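Local coordinates for SWD1-like protein (Myceliophthora thermophila, PDB 6E29), which probably serves, through its WD-repeat beta-propeller domain, as a subunit of the COMPASS complex that methylates histone H3 at K4, at residues E17-V31 with C332-V344. Residues are numbered along the deposited sequence; the frame is centred on the assembly and turned at random. Where two conformers were deposited one is given.
Sequences ENITNTIRSGHSTCV and CGLETGRINIWSV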
loop_
_atom_site.group_PDB
_atom_site.type_symbol
_atom_site.label_atom_id
_atom_site.label_comp_id
_atom_site.label_asym_id
_atom_site.label_seq_id
_atom_site.Cartn_x
_atom_site.Cartn_y
_atom_site.Cartn_z
ATOM N N GLU B 17 3.349 -27.928 0.312
ATOM C CA GLU B 17 3.061 -26.643 0.953
ATOM C C GLU B 17 3.344 -26.761 2.451
ATOM O O GLU B 17 3.059 -27.793 3.076
ATOM C CB GLU B 17 1.596 -26.315 0.713
ATOM C CG GLU B 17 1.225 -24.975 0.494
ATOM C CD GLU B 17 -0.195 -24.891 -0.014
ATOM O OE1 GLU B 17 -0.539 -25.505 -1.048
ATOM O OE2 GLU B 17 -0.962 -24.188 0.670
ATOM N N ASN B 18 3.935 -25.723 3.019
ATOM C CA ASN B 18 4.354 -25.732 4.417
ATOM C C ASN B 18 3.872 -24.476 5.108
ATOM O O ASN B 18 4.406 -23.391 4.843
ATOM C CB ASN B 18 5.859 -25.794 4.546
ATOM C CG ASN B 18 6.372 -27.143 4.271
ATOM O OD1 ASN B 18 6.050 -28.086 4.989
ATOM N ND2 ASN B 18 7.177 -27.269 3.220
ATOM N N ILE B 19 2.925 -24.634 6.028
ATOM C CA ILE B 19 2.430 -23.529 6.849
ATOM C C ILE B 19 3.065 -23.669 8.244
ATOM O O ILE B 19 2.772 -24.616 8.989
ATOM C CB ILE B 19 0.897 -23.530 6.884
ATOM C CG1 ILE B 19 0.391 -23.233 5.449
ATOM C CG2 ILE B 19 0.365 -22.508 7.908
ATOM C CD1 ILE B 19 -1.093 -23.194 5.254
ATOM N N THR B 20 3.976 -22.748 8.549
ATOM C CA THR B 20 4.812 -22.812 9.744
ATOM C C THR B 20 4.119 -22.225 10.954
ATOM O O THR B 20 4.416 -22.616 12.084
ATOM C CB THR B 20 6.144 -22.070 9.501
ATOM O OG1 THR B 20 5.890 -20.678 9.251
ATOM C CG2 THR B 20 6.818 -22.639 8.312
ATOM N N ASN B 21 3.199 -21.299 10.742
ATOM C CA ASN B 21 2.512 -20.653 11.840
ATOM C C ASN B 21 1.127 -20.244 11.389
ATOM O O ASN B 21 0.919 -19.891 10.222
ATOM C CB ASN B 21 3.301 -19.429 12.323
ATOM C CG ASN B 21 4.636 -19.811 12.877
ATOM O OD1 ASN B 21 5.639 -19.774 12.167
ATOM N ND2 ASN B 21 4.650 -20.254 14.136
ATOM N N THR B 22 0.176 -20.364 12.302
ATOM C CA THR B 22 -1.159 -19.794 12.159
ATOM C C THR B 22 -1.378 -19.035 13.452
ATOM O O THR B 22 -1.238 -19.607 14.534
ATOM C CB THR B 22 -2.273 -20.844 11.965
ATOM O OG1 THR B 22 -2.043 -21.677 10.805
ATOM C CG2 THR B 22 -3.604 -20.144 11.818
ATOM N N ILE B 23 -1.678 -17.753 13.364
ATOM C CA ILE B 23 -1.935 -16.995 14.584
ATOM C C ILE B 23 -3.237 -16.235 14.422
ATOM O O ILE B 23 -3.700 -15.959 13.312
ATOM C CB ILE B 23 -0.771 -16.041 14.915
ATOM C CG1 ILE B 23 -0.571 -15.031 13.759
ATOM C CG2 ILE B 23 0.501 -16.880 15.218
ATOM C CD1 ILE B 23 0.575 -14.061 13.928
ATOM N N ARG B 24 -3.836 -15.888 15.547
ATOM C CA ARG B 24 -5.077 -15.133 15.464
ATOM C C ARG B 24 -5.221 -14.282 16.699
ATOM O O ARG B 24 -5.114 -14.787 17.824
ATOM C CB ARG B 24 -6.311 -16.034 15.292
ATOM C CG ARG B 24 -7.567 -15.243 14.858
ATOM C CD ARG B 24 -8.859 -16.075 14.911
ATOM N NE ARG B 24 -9.992 -15.322 14.361
ATOM C CZ ARG B 24 -10.737 -14.461 15.045
ATOM N NH1 ARG B 24 -10.492 -14.233 16.328
ATOM N NH2 ARG B 24 -11.739 -13.826 14.454
ATOM N N SER B 25 -5.454 -12.989 16.476
ATOM C CA SER B 25 -5.928 -12.115 17.542
ATOM C C SER B 25 -7.014 -11.233 16.926
ATOM O O SER B 25 -6.708 -10.310 16.177
ATOM C CB SER B 25 -4.787 -11.293 18.137
ATOM O OG SER B 25 -5.305 -10.366 19.081
ATOM N N GLY B 26 -8.273 -11.537 17.205
ATOM C CA GLY B 26 -9.328 -10.812 16.466
ATOM C C GLY B 26 -9.277 -11.147 14.980
ATOM O O GLY B 26 -8.510 -12.000 14.534
ATOM N N HIS B 27 -10.129 -10.449 14.208
ATOM C CA HIS B 27 -10.201 -10.639 12.755
ATOM C C HIS B 27 -9.185 -9.701 12.095
ATOM O O HIS B 27 -9.413 -8.495 12.009
ATOM C CB HIS B 27 -11.618 -10.358 12.267
ATOM C CG HIS B 27 -11.890 -10.812 10.870
ATOM N ND1 HIS B 27 -11.401 -10.160 9.754
ATOM C CD2 HIS B 27 -12.620 -11.855 10.406
ATOM C CE1 HIS B 27 -11.825 -10.780 8.664
ATOM N NE2 HIS B 27 -12.561 -11.814 9.033
ATOM N N SER B 28 -8.076 -10.254 11.601
ATOM C CA SER B 28 -7.036 -9.427 11.005
ATOM C C SER B 28 -7.480 -8.927 9.633
ATOM O O SER B 28 -7.955 -9.707 8.805
ATOM C CB SER B 28 -5.738 -10.219 10.887
ATOM O OG SER B 28 -5.231 -10.519 12.179
ATOM N N THR B 29 -7.304 -7.630 9.387
ATOM C CA THR B 29 -7.608 -7.061 8.082
ATOM C C THR B 29 -6.356 -6.678 7.320
ATOM O O THR B 29 -6.437 -6.470 6.113
ATOM C CB THR B 29 -8.483 -5.801 8.190
ATOM O OG1 THR B 29 -7.824 -4.815 8.998
ATOM C CG2 THR B 29 -9.806 -6.116 8.784
ATOM N N CYS B 30 -5.216 -6.607 7.990
ATOM C CA CYS B 30 -3.980 -6.133 7.375
ATOM C C CYS B 30 -2.815 -6.640 8.220
ATOM O O CYS B 30 -2.963 -6.762 9.437
ATOM C CB CYS B 30 -4.033 -4.600 7.288
ATOM S SG CYS B 30 -2.539 -3.645 6.926
ATOM N N VAL B 31 -1.649 -6.845 7.597
ATOM C CA VAL B 31 -0.412 -7.196 8.311
ATOM C C VAL B 31 0.747 -6.472 7.649
ATOM O O VAL B 31 0.683 -6.147 6.474
ATOM C CB VAL B 31 -0.112 -8.694 8.279
ATOM C CG1 VAL B 31 -0.938 -9.393 9.329
ATOM C CG2 VAL B 31 -0.353 -9.205 6.873
ATOM N N CYS B 332 -3.856 -12.930 5.430
ATOM C CA CYS B 332 -5.022 -12.750 6.279
ATOM C C CYS B 332 -6.194 -13.415 5.609
ATOM O O CYS B 332 -6.527 -13.072 4.471
ATOM C CB CYS B 332 -5.331 -11.262 6.462
ATOM S SG CYS B 332 -3.939 -10.343 7.106
ATOM N N GLY B 333 -6.844 -14.340 6.319
ATOM C CA GLY B 333 -8.065 -14.938 5.795
ATOM C C GLY B 333 -9.250 -13.985 5.926
ATOM O O GLY B 333 -9.467 -13.378 6.979
ATOM N N LEU B 334 -10.018 -13.862 4.838
ATOM C CA LEU B 334 -11.184 -12.981 4.841
ATOM C C LEU B 334 -12.310 -13.520 5.700
ATOM O O LEU B 334 -13.110 -12.733 6.210
ATOM C CB LEU B 334 -11.711 -12.783 3.427
ATOM C CG LEU B 334 -10.776 -11.991 2.515
ATOM C CD1 LEU B 334 -11.408 -11.908 1.139
ATOM C CD2 LEU B 334 -10.464 -10.567 3.062
ATOM N N GLU B 335 -12.429 -14.848 5.826
ATOM C CA GLU B 335 -13.563 -15.440 6.527
ATOM C C GLU B 335 -13.298 -15.605 8.022
ATOM O O GLU B 335 -14.191 -15.349 8.842
ATOM C CB GLU B 335 -13.944 -16.798 5.901
ATOM C CG GLU B 335 -14.527 -16.713 4.468
ATOM C CD GLU B 335 -14.344 -18.007 3.632
ATOM O OE1 GLU B 335 -14.913 -19.067 4.024
ATOM O OE2 GLU B 335 -13.619 -17.959 2.591
ATOM N N THR B 336 -12.093 -16.024 8.392
ATOM C CA THR B 336 -11.744 -16.305 9.783
ATOM C C THR B 336 -10.912 -15.216 10.431
ATOM O O THR B 336 -10.836 -15.169 11.667
ATOM C CB THR B 336 -10.942 -17.603 9.879
ATOM O OG1 THR B 336 -9.673 -17.412 9.230
ATOM C CG2 THR B 336 -11.738 -18.782 9.267
ATOM N N GLY B 337 -10.293 -14.361 9.623
ATOM C CA GLY B 337 -9.315 -13.398 10.080
ATOM C C GLY B 337 -8.048 -13.981 10.657
ATOM O O GLY B 337 -7.300 -13.246 11.307
ATOM N N ARG B 338 -7.775 -15.271 10.446
ATOM C CA ARG B 338 -6.515 -15.831 10.898
ATOM C C ARG B 338 -5.362 -15.359 10.026
ATOM O O ARG B 338 -5.526 -15.131 8.828
ATOM C CB ARG B 338 -6.563 -17.346 10.835
ATOM C CG ARG B 338 -7.515 -17.886 11.855
ATOM C CD ARG B 338 -7.287 -19.331 12.096
ATOM N NE ARG B 338 -7.882 -20.173 11.076
ATOM C CZ ARG B 338 -9.092 -20.711 11.177
ATOM N NH1 ARG B 338 -9.857 -20.448 12.238
ATOM N NH2 ARG B 338 -9.545 -21.497 10.211
ATOM N N ILE B 339 -4.151 -15.368 10.597
ATOM C CA ILE B 339 -2.963 -15.097 9.802
ATOM C C ILE B 339 -2.219 -16.406 9.624
ATOM O O ILE B 339 -1.763 -17.009 10.608
ATOM C CB ILE B 339 -2.035 -14.050 10.442
ATOM C CG1 ILE B 339 -2.776 -12.733 10.662
ATOM C CG2 ILE B 339 -0.820 -13.853 9.520
ATOM C CD1 ILE B 339 -2.132 -11.852 11.745
ATOM N N ASN B 340 -2.079 -16.838 8.374
ATOM C CA ASN B 340 -1.262 -17.999 8.052
ATOM C C ASN B 340 0.067 -17.566 7.457
ATOM O O ASN B 340 0.110 -16.650 6.631
ATOM C CB ASN B 340 -1.980 -18.914 7.068
ATOM C CG ASN B 340 -3.054 -19.712 7.731
ATOM O OD1 ASN B 340 -2.771 -20.736 8.358
ATOM N ND2 ASN B 340 -4.300 -19.246 7.630
ATOM N N ILE B 341 1.137 -18.262 7.827
ATOM C CA ILE B 341 2.480 -17.954 7.320
ATOM C C ILE B 341 3.032 -19.189 6.640
ATOM O O ILE B 341 3.180 -20.261 7.278
ATOM C CB ILE B 341 3.433 -17.489 8.427
ATOM C CG1 ILE B 341 2.904 -16.226 9.104
ATOM C CG2 ILE B 341 4.796 -17.240 7.828
ATOM C CD1 ILE B 341 3.725 -15.885 10.348
ATOM N N TRP B 342 3.247 -19.075 5.334
ATOM C CA TRP B 342 3.838 -20.128 4.522
ATOM C C TRP B 342 5.342 -19.984 4.472
ATOM O O TRP B 342 5.851 -18.878 4.302
ATOM C CB TRP B 342 3.377 -20.042 3.054
ATOM C CG TRP B 342 2.054 -20.572 2.758
ATOM C CD1 TRP B 342 1.756 -21.785 2.181
ATOM C CD2 TRP B 342 0.804 -19.914 2.973
ATOM N NE1 TRP B 342 0.401 -21.911 2.024
ATOM C CE2 TRP B 342 -0.213 -20.789 2.508
ATOM C CE3 TRP B 342 0.439 -18.685 3.523
ATOM C CZ2 TRP B 342 -1.557 -20.473 2.589
ATOM C CZ3 TRP B 342 -0.885 -18.371 3.593
ATOM C CH2 TRP B 342 -1.877 -19.251 3.113
ATOM N N SER B 343 6.035 -21.110 4.491
ATOM C CA SER B 343 7.451 -21.181 4.127
ATOM C C SER B 343 7.535 -21.542 2.644
ATOM O O SER B 343 7.190 -22.654 2.258
ATOM C CB SER B 343 8.177 -22.214 4.985
ATOM O OG SER B 343 8.615 -21.611 6.177
ATOM N N VAL B 344 8.024 -20.621 1.818
ATOM C CA VAL B 344 7.956 -20.739 0.351
ATOM C C VAL B 344 9.324 -21.128 -0.208
ATOM O O VAL B 344 10.262 -20.331 -0.173
ATOM C CB VAL B 344 7.498 -19.418 -0.282
ATOM C CG1 VAL B 344 7.225 -19.610 -1.759
ATOM C CG2 VAL B 344 6.266 -18.894 0.440
HETATM O O HOH W 1 4.743 -23.581 1.340
HETATM O O HOH W 2 -5.859 -12.345 13.721
HETATM O O HOH W 3 -8.914 -10.278 6.508
#
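Strand 19-23 pairs antiparallel with strand 339-343, the N-to-C directions 162° apart, and a beta bulge shifts the register between Ile19 and Asn21. Paired bonds join Ile23 and Ile339, Ile339 N reaching Ile23 O at 2.8 Å. On the face carrying Ile19 and Thr22, Ile19 lays CG1 over the Trp342 indole, 3.8 Å from the centroid of its five-membered ring, while Thr22 OG1 donates to Asn340 OD1 at 2.7 Å from above the amide's carbonyl plane. This pairing is the velcro closure of a seven-bladed WD propeller: the N-terminal strand becomes the outer strand of the blade built by strands 317-322, 328-333 and 339-343, and the chain then turns into strand 28-33 of the first blade. At that turn Arg24 grips Thr336 O side-on, NE at 2.8 Å and NH2 at 3.2 Å. His27 swings its ring away from its own backbone N (chi1 -167°) and over Gly337, whose CA sits 3.6 Å from the ring centroid; NE2 donates to Leu334 O at 3.0 Å, the oxygen in the ring plane but the bond bent and met from above the carbonyl plane. With an alanine here, Leu334 O would probably lose this donor and Gly337 CA the ring packed against it. Along strand 28-33, Val31 CG1 packs 3.6 Å from Ile339 CD1.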